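Replicative DNA helicase (Helicobacter pylori, PDB 3GXV) probably unwinds duplex DNA at the replication fork as an ATP-driven hexameric helicase, its N-terminal domain serving in interactions with primase. Local coordinates at residues Q11-V22 against D39-F49. Residues are numbered along the deposited sequence; the frame is centred on the assembly and turned at random.
Sequences QNIERIVLSGIV and DFYYPPNGLFF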
loop_
_atom_site.group_PDB
_atom_site.type_symbol
_atom_site.label_atom_id
_atom_site.label_comp_id
_atom_site.label_asym_id
_atom_site.label_seq_id
_atom_site.Cartn_x
_atom_site.Cartn_y
_atom_site.Cartn_z
ATOM N N GLN B 11 18.875 -10.949 -10.035
ATOM C CA GLN B 11 18.710 -10.077 -8.898
ATOM C C GLN B 11 17.925 -8.821 -9.314
ATOM O O GLN B 11 16.992 -8.406 -8.624
ATOM C CB GLN B 11 20.089 -9.703 -8.334
ATOM C CG GLN B 11 20.029 -9.225 -6.903
ATOM C CD GLN B 11 21.392 -9.044 -6.278
ATOM O OE1 GLN B 11 21.501 -8.610 -5.134
ATOM N NE2 GLN B 11 22.442 -9.381 -7.020
ATOM N N ASN B 12 18.303 -8.237 -10.448
ATOM C CA ASN B 12 17.664 -7.034 -10.972
ATOM C C ASN B 12 16.186 -7.263 -11.302
ATOM O O ASN B 12 15.341 -6.401 -11.070
ATOM C CB ASN B 12 18.417 -6.560 -12.218
ATOM C CG ASN B 12 17.766 -5.365 -12.878
ATOM O OD1 ASN B 12 17.366 -4.415 -12.208
ATOM N ND2 ASN B 12 17.674 -5.396 -14.199
ATOM N N ILE B 13 15.886 -8.432 -11.849
ATOM C CA ILE B 13 14.524 -8.796 -12.210
ATOM C C ILE B 13 13.615 -8.962 -10.998
ATOM O O ILE B 13 12.424 -8.660 -11.067
ATOM C CB ILE B 13 14.507 -10.120 -13.015
ATOM C CG1 ILE B 13 15.055 -9.869 -14.421
ATOM C CG2 ILE B 13 13.094 -10.700 -13.052
ATOM C CD1 ILE B 13 15.125 -11.108 -15.278
ATOM N N GLU B 14 14.176 -9.462 -9.902
ATOM C CA GLU B 14 13.408 -9.680 -8.687
ATOM C C GLU B 14 12.980 -8.368 -8.063
ATOM O O GLU B 14 11.898 -8.276 -7.492
ATOM C CB GLU B 14 14.218 -10.494 -7.675
ATOM C CG GLU B 14 14.633 -11.863 -8.203
ATOM C CD GLU B 14 15.270 -12.759 -7.159
ATOM O OE1 GLU B 14 15.930 -12.255 -6.209
ATOM O OE2 GLU B 14 15.125 -13.987 -7.307
ATOM N N ARG B 15 13.833 -7.358 -8.165
ATOM C CA ARG B 15 13.523 -6.051 -7.615
ATOM C C ARG B 15 12.426 -5.406 -8.443
ATOM O O ARG B 15 11.448 -4.885 -7.902
ATOM C CB ARG B 15 14.755 -5.138 -7.638
ATOM C CG ARG B 15 15.866 -5.548 -6.694
ATOM C CD ARG B 15 16.907 -4.439 -6.545
ATOM N NE ARG B 15 17.731 -4.260 -7.738
ATOM C CZ ARG B 15 18.984 -4.693 -7.864
ATOM N NH1 ARG B 15 19.583 -5.336 -6.875
ATOM N NH2 ARG B 15 19.643 -4.474 -8.984
ATOM N N ILE B 16 12.595 -5.431 -9.762
ATOM C CA ILE B 16 11.611 -4.818 -10.639
ATOM C C ILE B 16 10.229 -5.415 -10.387
ATOM O O ILE B 16 9.229 -4.731 -10.478
ATOM C CB ILE B 16 11.985 -5.000 -12.119
ATOM C CG1 ILE B 16 13.311 -4.287 -12.414
ATOM C CG2 ILE B 16 10.862 -4.449 -12.992
ATOM C CD1 ILE B 16 13.886 -4.564 -13.806
ATOM N N VAL B 17 10.194 -6.698 -10.055
ATOM C CA VAL B 17 8.945 -7.387 -9.782
ATOM C C VAL B 17 8.349 -6.909 -8.467
ATOM O O VAL B 17 7.142 -6.675 -8.381
ATOM C CB VAL B 17 9.167 -8.907 -9.711
ATOM C CG1 VAL B 17 7.876 -9.616 -9.311
ATOM C CG2 VAL B 17 9.631 -9.416 -11.059
ATOM N N LEU B 18 9.212 -6.770 -7.454
ATOM C CA LEU B 18 8.809 -6.329 -6.116
ATOM C C LEU B 18 8.431 -4.850 -6.164
ATOM O O LEU B 18 7.509 -4.407 -5.477
ATOM C CB LEU B 18 9.950 -6.546 -5.105
ATOM C CG LEU B 18 10.369 -7.971 -4.687
ATOM C CD1 LEU B 18 11.545 -7.890 -3.717
ATOM C CD2 LEU B 18 9.213 -8.692 -4.024
ATOM N N SER B 19 9.167 -4.092 -6.970
ATOM C CA SER B 19 8.894 -2.675 -7.148
ATOM C C SER B 19 7.543 -2.546 -7.836
ATOM O O SER B 19 6.795 -1.617 -7.555
ATOM C CB SER B 19 9.966 -2.017 -8.016
ATOM O OG SER B 19 9.533 -0.739 -8.443
ATOM N N GLY B 20 7.242 -3.484 -8.732
ATOM C CA GLY B 20 5.965 -3.464 -9.434
ATOM C C GLY B 20 4.794 -3.714 -8.493
ATOM O O GLY B 20 3.730 -3.115 -8.632
ATOM N N ILE B 21 5.000 -4.610 -7.534
ATOM C CA ILE B 21 3.982 -4.951 -6.539
ATOM C C ILE B 21 3.682 -3.748 -5.644
ATOM O O ILE B 21 2.550 -3.572 -5.178
ATOM C CB ILE B 21 4.452 -6.130 -5.653
ATOM C CG1 ILE B 21 4.503 -7.409 -6.488
ATOM C CG2 ILE B 21 3.538 -6.285 -4.428
ATOM C CD1 ILE B 21 4.909 -8.632 -5.702
ATOM N N VAL B 22 4.706 -2.928 -5.413
ATOM C CA VAL B 22 4.571 -1.733 -4.588
ATOM C C VAL B 22 3.732 -0.676 -5.304
ATOM O O VAL B 22 3.101 0.161 -4.667
ATOM C CB VAL B 22 5.959 -1.153 -4.234
ATOM C CG1 VAL B 22 5.812 0.204 -3.554
ATOM C CG2 VAL B 22 6.700 -2.125 -3.315
ATOM N N ASP B 39 11.562 -18.703 -3.150
ATOM C CA ASP B 39 11.903 -18.805 -4.565
ATOM C C ASP B 39 12.757 -17.664 -5.076
ATOM O O ASP B 39 13.099 -17.642 -6.255
ATOM C CB ASP B 39 10.652 -18.897 -5.439
ATOM C CG ASP B 39 9.947 -20.216 -5.304
ATOM O OD1 ASP B 39 10.629 -21.266 -5.324
ATOM O OD2 ASP B 39 8.708 -20.202 -5.191
ATOM N N PHE B 40 13.093 -16.717 -4.200
ATOM C CA PHE B 40 13.919 -15.578 -4.607
ATOM C C PHE B 40 15.388 -15.899 -4.418
ATOM O O PHE B 40 15.767 -16.499 -3.428
ATOM C CB PHE B 40 13.560 -14.321 -3.816
ATOM C CG PHE B 40 12.285 -13.675 -4.265
ATOM C CD1 PHE B 40 11.048 -14.195 -3.880
ATOM C CD2 PHE B 40 12.312 -12.592 -5.128
ATOM C CE1 PHE B 40 9.869 -13.641 -4.356
ATOM C CE2 PHE B 40 11.122 -12.032 -5.611
ATOM C CZ PHE B 40 9.905 -12.564 -5.220
ATOM N N TYR B 41 16.193 -15.487 -5.391
ATOM C CA TYR B 41 17.636 -15.714 -5.421
ATOM C C TYR B 41 18.366 -14.890 -4.356
ATOM O O TYR B 41 19.167 -15.424 -3.584
ATOM C CB TYR B 41 18.132 -15.391 -6.831
ATOM C CG TYR B 41 19.623 -15.204 -7.005
ATOM C CD1 TYR B 41 20.537 -16.183 -6.611
ATOM C CD2 TYR B 41 20.114 -14.050 -7.597
ATOM C CE1 TYR B 41 21.916 -15.996 -6.801
ATOM C CE2 TYR B 41 21.467 -13.861 -7.799
ATOM C CZ TYR B 41 22.357 -14.827 -7.397
ATOM O OH TYR B 41 23.692 -14.593 -7.571
ATOM N N TYR B 42 18.098 -13.591 -4.322
ATOM C CA TYR B 42 18.703 -12.724 -3.317
ATOM C C TYR B 42 17.754 -12.811 -2.115
ATOM O O TYR B 42 16.632 -12.328 -2.171
ATOM C CB TYR B 42 18.764 -11.291 -3.832
ATOM C CG TYR B 42 19.553 -10.374 -2.947
ATOM C CD1 TYR B 42 20.844 -10.712 -2.550
ATOM C CD2 TYR B 42 19.022 -9.165 -2.506
ATOM C CE1 TYR B 42 21.584 -9.872 -1.741
ATOM C CE2 TYR B 42 19.754 -8.319 -1.697
ATOM C CZ TYR B 42 21.038 -8.677 -1.319
ATOM O OH TYR B 42 21.801 -7.836 -0.544
ATOM N N PRO B 43 18.196 -13.442 -1.021
ATOM C CA PRO B 43 17.386 -13.611 0.191
ATOM C C PRO B 43 16.617 -12.392 0.696
ATOM O O PRO B 43 15.467 -12.509 1.102
ATOM C CB PRO B 43 18.401 -14.121 1.214
ATOM C CG PRO B 43 19.364 -14.873 0.366
ATOM C CD PRO B 43 19.561 -13.938 -0.799
ATOM N N PRO B 44 17.249 -11.212 0.701
ATOM C CA PRO B 44 16.528 -10.023 1.182
ATOM C C PRO B 44 15.263 -9.700 0.369
ATOM O O PRO B 44 14.339 -9.045 0.873
ATOM C CB PRO B 44 17.584 -8.927 1.092
ATOM C CG PRO B 44 18.851 -9.689 1.412
ATOM C CD PRO B 44 18.691 -10.929 0.560
ATOM N N ASN B 45 15.235 -10.144 -0.887
ATOM C CA ASN B 45 14.084 -9.907 -1.750
ATOM C C ASN B 45 12.966 -10.856 -1.354
ATOM O O ASN B 45 11.793 -10.513 -1.440
ATOM C CB ASN B 45 14.444 -10.125 -3.222
ATOM C CG ASN B 45 15.370 -9.046 -3.772
ATOM O OD1 ASN B 45 15.511 -7.967 -3.192
ATOM N ND2 ASN B 45 15.995 -9.329 -4.906
ATOM N N GLY B 46 13.338 -12.067 -0.944
ATOM C CA GLY B 46 12.349 -13.030 -0.501
ATOM C C GLY B 46 11.770 -12.529 0.814
ATOM O O GLY B 46 10.555 -12.557 1.032
ATOM N N LEU B 47 12.640 -12.065 1.704
ATOM C CA LEU B 47 12.200 -11.550 2.995
ATOM C C LEU B 47 11.187 -10.426 2.760
ATOM O O LEU B 47 10.168 -10.328 3.466
ATOM C CB LEU B 47 13.402 -11.039 3.806
ATOM C CG LEU B 47 13.176 -10.470 5.220
ATOM C CD1 LEU B 47 12.101 -11.267 5.947
ATOM C CD2 LEU B 47 14.493 -10.503 6.004
ATOM N N PHE B 48 11.479 -9.585 1.764
ATOM C CA PHE B 48 10.602 -8.478 1.393
ATOM C C PHE B 48 9.263 -9.056 0.926
ATOM O O PHE B 48 8.212 -8.651 1.411
ATOM C CB PHE B 48 11.214 -7.662 0.253
ATOM C CG PHE B 48 10.449 -6.411 -0.081
ATOM C CD1 PHE B 48 10.743 -5.220 0.557
ATOM C CD2 PHE B 48 9.450 -6.421 -1.054
ATOM C CE1 PHE B 48 10.051 -4.048 0.231
ATOM C CE2 PHE B 48 8.755 -5.260 -1.385
ATOM C CZ PHE B 48 9.059 -4.070 -0.744
ATOM N N PHE B 49 9.311 -10.002 -0.009
ATOM C CA PHE B 49 8.092 -10.634 -0.516
ATOM C C PHE B 49 7.251 -11.176 0.648
ATOM O O PHE B 49 6.020 -11.141 0.628
ATOM C CB PHE B 49 8.444 -11.784 -1.471
ATOM C CG PHE B 49 7.273 -12.286 -2.278
ATOM C CD1 PHE B 49 6.533 -11.408 -3.074
ATOM C CD2 PHE B 49 6.881 -13.621 -2.210
ATOM C CE1 PHE B 49 5.427 -11.853 -3.783
ATOM C CE2 PHE B 49 5.767 -14.077 -2.922
ATOM C CZ PHE B 49 5.043 -13.193 -3.702
#
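In the all-helical N-terminal domain of this DnaB-type helicase two nearly parallel helices (17° between segments 11-22 and 43-49) pack together, with the buried carboxylate of Glu14 at one end and an apolar patch farther along. Glu14 OE2 takes the backbone N of Tyr41 on its syn lone pair at 2.7 Å, nearly straight at 173°. Its OE1 receives two bonds: the N of Tyr42, the N-cap residue, at 3.2 Å on the syn side, and Asn45 ND2, likewise 3.2 Å, on the anti side. With its chain extended beyond CG, Glu14 slides past the Phe40 ring, Glu14 CD 3.6 Å from Phe40 CD2. Three donors thus hold the carboxylate, which probably favours its charged form. Asn45 fits as a knob among Gln11, Glu14, Arg15 and Leu18. Gln11 OE1 lies 3.3 Å above the centre of the Tyr42 ring, whose other face rests on Pro44. Farther along, both Leu18 methyls, CD1 and CD2, lie 3.7 Å from Phe48 CD2, and Leu18 CD2 also reaches Phe49 CD1 (3.9 Å), while Val22 CG2 meets the Phe48 edge. Helix 79-87 covers Leu18 and Asn45 through Ile85, Ile101 of helix 95-119 backs Glu14, and helix 27-32 packs on Ile21 and Phe49.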